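Local atomic coordinates of putative rhamnosidase (Streptomyces avermitilis, PDB entry 3W5M), a protein that hydrolyses terminal non-reducing alpha-L-rhamnose residues from alpha-L-rhamnosides such as citrus flavonoids and gum arabic, and binds L-rhamnose through a calcium-dependent carbohydrate-binding module. Residues Y744-D752 and H846-T854. Residues are numbered along the deposited sequence; the frame is centred on the assembly and turned at random. Where two conformers were deposited one is given.
Sequences YGDWLNVSD and HLSTGFLGT
D746 reaches across to the backbone of G850, L852 and G853 with both carboxylate oxygens, a worked example of one acid gathering the N-H groups of a turning chain. Its OD2 takes the N-H of G850 at 2.7 Å, while OD1 receives G853 N in a nearly straight bond of 2.8 Å (170°) and L852 N in a weak, bent one. G850 N and G853 N approach from opposite faces of the carboxylate, each well out of its plane; with CG anti to the backbone N (chi1 -170°), the group is carried to these three amides. Alongside, F851 N donates a hydrogen bond of 2.8 Å to W747 O, and the indole edge of W747 sets CD1 over the centre of the F851 ring, a T-shaped pair with planes at 80°. These loops precede helices 756-777 and 854-863 of the (alpha/alpha)6-barrel, and their aromatic end borders the rhamnose site: W747 lies beside W695 and F851 beside D643, both rhamnose-binding residues. Farther along, V750 N bonds to S848 O at 3.0 Å. The second shell fixes the acid and its loop: S813 OG also bonds D746 OD2, and N749 ND2 donates to both E753 OE1 and D746 O, the latter across the type II turn from D746 to N749.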
ATOM      1  N   TYR A 744       0.523  -2.424  22.119  1.00 30.23           N
ATOM      2  CA  TYR A 744      -0.243  -1.232  21.826  1.00 30.84           C
ATOM      3  C   TYR A 744      -1.604  -1.179  22.532  1.00 31.41           C
ATOM      4  O   TYR A 744      -2.120  -0.103  22.788  1.00 32.11           O
ATOM      5  CB  TYR A 744      -0.385  -1.042  20.306  1.00 30.97           C
ATOM      6  CG  TYR A 744       0.950  -1.005  19.605  1.00 31.18           C
ATOM      7  CD1 TYR A 744       1.845   0.055  19.818  1.00 31.49           C
ATOM      8  CD2 TYR A 744       1.324  -2.024  18.727  1.00 30.37           C
ATOM      9  CE1 TYR A 744       3.068   0.095  19.169  1.00 33.21           C
ATOM     10  CE2 TYR A 744       2.546  -1.999  18.082  1.00 31.22           C
ATOM     11  CZ  TYR A 744       3.414  -0.941  18.301  1.00 32.78           C
ATOM     12  OH  TYR A 744       4.630  -0.934  17.664  1.00 34.65           O
ATOM     13  N   GLY A 745      -2.170  -2.346  22.851  1.00 32.23           N
ATOM     14  CA  GLY A 745      -3.500  -2.457  23.448  1.00 30.66           C
ATOM     15  C   GLY A 745      -4.612  -2.031  22.514  1.00 32.99           C
ATOM     16  O   GLY A 745      -4.464  -2.065  21.266  1.00 30.22           O
ATOM     17  N   ASP A 746      -5.721  -1.603  23.107  1.00 28.99           N
ATOM     18  CA  ASP A 746      -6.847  -1.077  22.362  1.00 31.98           C
ATOM     19  C   ASP A 746      -6.526   0.352  21.907  1.00 30.91           C
ATOM     20  O   ASP A 746      -7.174   1.323  22.305  1.00 29.51           O
ATOM     21  CB  ASP A 746      -8.161  -1.150  23.176  1.00 30.65           C
ATOM     22  CG  ASP A 746      -9.390  -0.844  22.338  1.00 34.36           C
ATOM     23  OD1 ASP A 746      -9.437  -1.238  21.149  1.00 29.78           O
ATOM     24  OD2 ASP A 746     -10.337  -0.197  22.860  1.00 34.06           O
ATOM     25  N   TRP A 747      -5.512   0.445  21.049  1.00 28.61           N
ATOM     26  CA  TRP A 747      -5.003   1.707  20.489  1.00 27.39           C
ATOM     27  C   TRP A 747      -6.061   2.754  20.153  1.00 26.39           C
ATOM     28  O   TRP A 747      -7.027   2.481  19.444  1.00 25.79           O
ATOM     29  CB  TRP A 747      -4.192   1.354  19.229  1.00 28.70           C
ATOM     30  CG  TRP A 747      -3.312   2.440  18.680  1.00 29.47           C
ATOM     31  CD1 TRP A 747      -3.453   3.098  17.481  1.00 28.15           C
ATOM     32  CD2 TRP A 747      -2.128   2.952  19.286  1.00 28.56           C
ATOM     33  NE1 TRP A 747      -2.432   4.001  17.323  1.00 28.41           N
ATOM     34  CE2 TRP A 747      -1.605   3.933  18.418  1.00 28.38           C
ATOM     35  CE3 TRP A 747      -1.458   2.681  20.488  1.00 27.59           C
ATOM     36  CZ2 TRP A 747      -0.441   4.646  18.716  1.00 31.11           C
ATOM     37  CZ3 TRP A 747      -0.317   3.384  20.782  1.00 28.90           C
ATOM     38  CH2 TRP A 747       0.193   4.355  19.891  1.00 29.64           C
ATOM     39  N   LEU A 748      -5.846   3.985  20.628  1.00 25.90           N
ATOM     40  CA  LEU A 748      -6.712   5.129  20.304  1.00 25.88           C
ATOM     41  C   LEU A 748      -8.181   4.958  20.743  1.00 27.16           C
ATOM     42  O   LEU A 748      -9.096   5.480  20.122  1.00 28.53           O
ATOM     43  CB  LEU A 748      -6.563   5.543  18.807  1.00 25.83           C
ATOM     44  CG  LEU A 748      -5.146   5.990  18.452  1.00 27.07           C
ATOM     45  CD1 LEU A 748      -4.997   6.191  16.942  1.00 27.12           C
ATOM     46  CD2 LEU A 748      -4.799   7.275  19.195  1.00 28.83           C
ATOM     47  N   ASN A 749      -8.397   4.214  21.827  1.00 30.29           N
ATOM     48  CA  ASN A 749      -9.687   4.248  22.531  1.00 30.45           C
ATOM     49  C   ASN A 749     -10.004   5.684  23.010  1.00 33.63           C
ATOM     50  O   ASN A 749      -9.083   6.496  23.155  1.00 36.93           O
ATOM     51  CB  ASN A 749      -9.640   3.285  23.728  1.00 32.06           C
ATOM     52  CG  ASN A 749      -8.592   3.672  24.757  1.00 34.00           C
ATOM     53  OD1 ASN A 749      -8.772   4.641  25.503  1.00 34.90           O
ATOM     54  ND2 ASN A 749      -7.495   2.915  24.814  1.00 33.12           N
ATOM     55  N   VAL A 750     -11.277   5.969  23.290  1.00 32.89           N
ATOM     56  CA  VAL A 750     -11.708   7.291  23.795  1.00 35.29           C
ATOM     57  C   VAL A 750     -11.739   7.278  25.326  1.00 36.59           C
ATOM     58  O   VAL A 750     -12.790   7.021  25.921  1.00 34.95           O
ATOM     59  CB  VAL A 750     -13.115   7.693  23.280  1.00 35.25           C
ATOM     60  CG1 VAL A 750     -13.350   9.196  23.474  1.00 34.09           C
ATOM     61  CG2 VAL A 750     -13.304   7.321  21.818  1.00 35.20           C
ATOM     62  N   SER A 751     -10.582   7.564  25.928  1.00 38.51           N
ATOM     63  CA  SER A 751     -10.402   7.589  27.387  0.50 41.90           C
ATOM     64  C   SER A 751     -11.109   6.432  28.105  1.00 44.97           C
ATOM     65  O   SER A 751     -11.928   6.638  29.012  1.00 43.67           O
ATOM     66  CB  SER A 751     -10.822   8.942  27.979  0.50 41.38           C
ATOM     67  OG  SER A 751     -10.512   8.993  29.363  0.50 41.81           O
ATOM     68  N   ASP A 752     -10.786   5.212  27.685  1.00 41.71           N
ATOM     69  CA  ASP A 752     -11.379   3.997  28.242  1.00 42.72           C
ATOM     70  C   ASP A 752     -10.331   2.921  27.978  1.00 41.95           C
ATOM     71  O   ASP A 752     -10.508   2.084  27.088  1.00 42.71           O
ATOM     72  CB  ASP A 752     -12.701   3.692  27.516  1.00 39.79           C
ATOM     73  CG  ASP A 752     -13.649   2.776  28.313  1.00 43.68           C
ATOM     74  OD1 ASP A 752     -13.525   2.685  29.552  1.00 42.03           O
ATOM     75  OD2 ASP A 752     -14.557   2.165  27.684  1.00 39.41           O
ATOM     76  N   HIS A 846     -22.628   6.497  23.218  1.00 32.78           N
ATOM     77  CA  HIS A 846     -21.435   6.610  22.368  1.00 36.53           C
ATOM     78  C   HIS A 846     -20.497   5.456  22.667  1.00 34.50           C
ATOM     79  O   HIS A 846     -20.383   5.003  23.804  1.00 34.39           O
ATOM     80  CB  HIS A 846     -20.657   7.925  22.592  1.00 37.68           C
ATOM     81  CG  HIS A 846     -21.390   9.161  22.162  1.00 40.60           C
ATOM     82  ND1 HIS A 846     -22.335   9.778  22.954  1.00 40.76           N
ATOM     83  CD2 HIS A 846     -21.297   9.911  21.037  1.00 40.30           C
ATOM     84  CE1 HIS A 846     -22.809  10.840  22.326  1.00 43.10           C
ATOM     85  NE2 HIS A 846     -22.192  10.948  21.162  1.00 43.35           N
ATOM     86  N   LEU A 847     -19.806   4.992  21.633  1.00 32.78           N
ATOM     87  CA  LEU A 847     -18.760   4.011  21.815  1.00 31.41           C
ATOM     88  C   LEU A 847     -17.555   4.619  22.534  1.00 30.49           C
ATOM     89  O   LEU A 847     -17.403   5.832  22.590  1.00 31.31           O
ATOM     90  CB  LEU A 847     -18.337   3.434  20.446  1.00 31.10           C
ATOM     91  CG  LEU A 847     -17.739   4.366  19.383  1.00 30.13           C
ATOM     92  CD1 LEU A 847     -16.264   4.667  19.667  1.00 28.16           C
ATOM     93  CD2 LEU A 847     -17.904   3.715  18.024  1.00 29.57           C
ATOM     94  N   SER A 848     -16.683   3.778  23.060  1.00 28.20           N
ATOM     95  CA  SER A 848     -15.442   4.264  23.625  1.00 29.00           C
ATOM     96  C   SER A 848     -14.256   3.424  23.159  1.00 26.43           C
ATOM     97  O   SER A 848     -13.124   3.600  23.613  1.00 28.53           O
ATOM     98  CB  SER A 848     -15.523   4.246  25.148  1.00 32.44           C
ATOM     99  OG  SER A 848     -15.425   2.910  25.580  1.00 32.91           O
ATOM    100  N   THR A 849     -14.521   2.515  22.235  1.00 26.37           N
ATOM    101  CA  THR A 849     -13.526   1.513  21.836  1.00 25.53           C
ATOM    102  C   THR A 849     -12.442   2.077  20.906  1.00 24.11           C
ATOM    103  O   THR A 849     -12.744   2.951  20.083  1.00 26.31           O
ATOM    104  CB  THR A 849     -14.229   0.351  21.100  1.00 24.32           C
ATOM    105  OG1 THR A 849     -15.111   0.880  20.101  1.00 28.17           O
ATOM    106  CG2 THR A 849     -15.092  -0.427  22.093  1.00 25.38           C
ATOM    107  N   GLY A 850     -11.235   1.531  21.009  1.00 25.48           N
ATOM    108  CA  GLY A 850     -10.120   1.786  20.050  1.00 24.78           C
ATOM    109  C   GLY A 850     -10.030   0.774  18.893  1.00 25.41           C
ATOM    110  O   GLY A 850     -11.037   0.180  18.506  1.00 26.10           O
ATOM    111  N   PHE A 851      -8.815   0.585  18.360  1.00 26.36           N
ATOM    112  CA  PHE A 851      -8.582  -0.277  17.189  1.00 25.40           C
ATOM    113  C   PHE A 851      -9.048  -1.708  17.318  1.00 24.53           C
ATOM    114  O   PHE A 851      -9.597  -2.253  16.365  1.00 22.40           O
ATOM    115  CB  PHE A 851      -7.092  -0.288  16.793  1.00 26.17           C
ATOM    116  CG  PHE A 851      -6.698   0.880  15.916  1.00 26.79           C
ATOM    117  CD1 PHE A 851      -7.372   2.102  16.004  1.00 28.28           C
ATOM    118  CD2 PHE A 851      -5.669   0.754  15.005  1.00 28.25           C
ATOM    119  CE1 PHE A 851      -7.025   3.185  15.195  1.00 29.07           C
ATOM    120  CE2 PHE A 851      -5.304   1.830  14.191  1.00 28.33           C
ATOM    121  CZ  PHE A 851      -5.981   3.050  14.293  1.00 29.42           C
ATOM    122  N   LEU A 852      -8.834  -2.298  18.490  1.00 25.42           N
ATOM    123  CA  LEU A 852      -9.099  -3.723  18.705  1.00 26.85           C
ATOM    124  C   LEU A 852     -10.546  -4.021  19.104  1.00 28.85           C
ATOM    125  O   LEU A 852     -11.118  -5.033  18.679  1.00 28.28           O
ATOM    126  CB  LEU A 852      -8.144  -4.275  19.745  1.00 26.52           C
ATOM    127  CG  LEU A 852      -6.665  -4.343  19.409  1.00 27.93           C
ATOM    128  CD1 LEU A 852      -5.959  -4.977  20.599  1.00 28.25           C
ATOM    129  CD2 LEU A 852      -6.449  -5.156  18.139  1.00 25.99           C
ATOM    130  N   GLY A 853     -11.124  -3.135  19.911  1.00 26.29           N
ATOM    131  CA  GLY A 853     -12.539  -3.212  20.273  1.00 27.16           C
ATOM    132  C   GLY A 853     -13.535  -2.861  19.196  1.00 27.60           C
ATOM    133  O   GLY A 853     -14.569  -3.511  19.088  1.00 27.77           O
ATOM    134  N   THR A 854     -13.249  -1.835  18.388  1.00 23.42           N
ATOM    135  CA  THR A 854     -14.230  -1.346  17.410  1.00 26.19           C
ATOM    136  C   THR A 854     -14.768  -2.368  16.388  1.00 25.34           C
ATOM    137  O   THR A 854     -15.961  -2.390  16.146  1.00 27.25           O
ATOM    138  CB  THR A 854     -13.742  -0.057  16.702  1.00 26.02           C
ATOM    139  OG1 THR A 854     -13.570   0.961  17.696  1.00 28.52           O
ATOM    140  CG2 THR A 854     -14.748   0.444  15.629  1.00 27.49           C
TER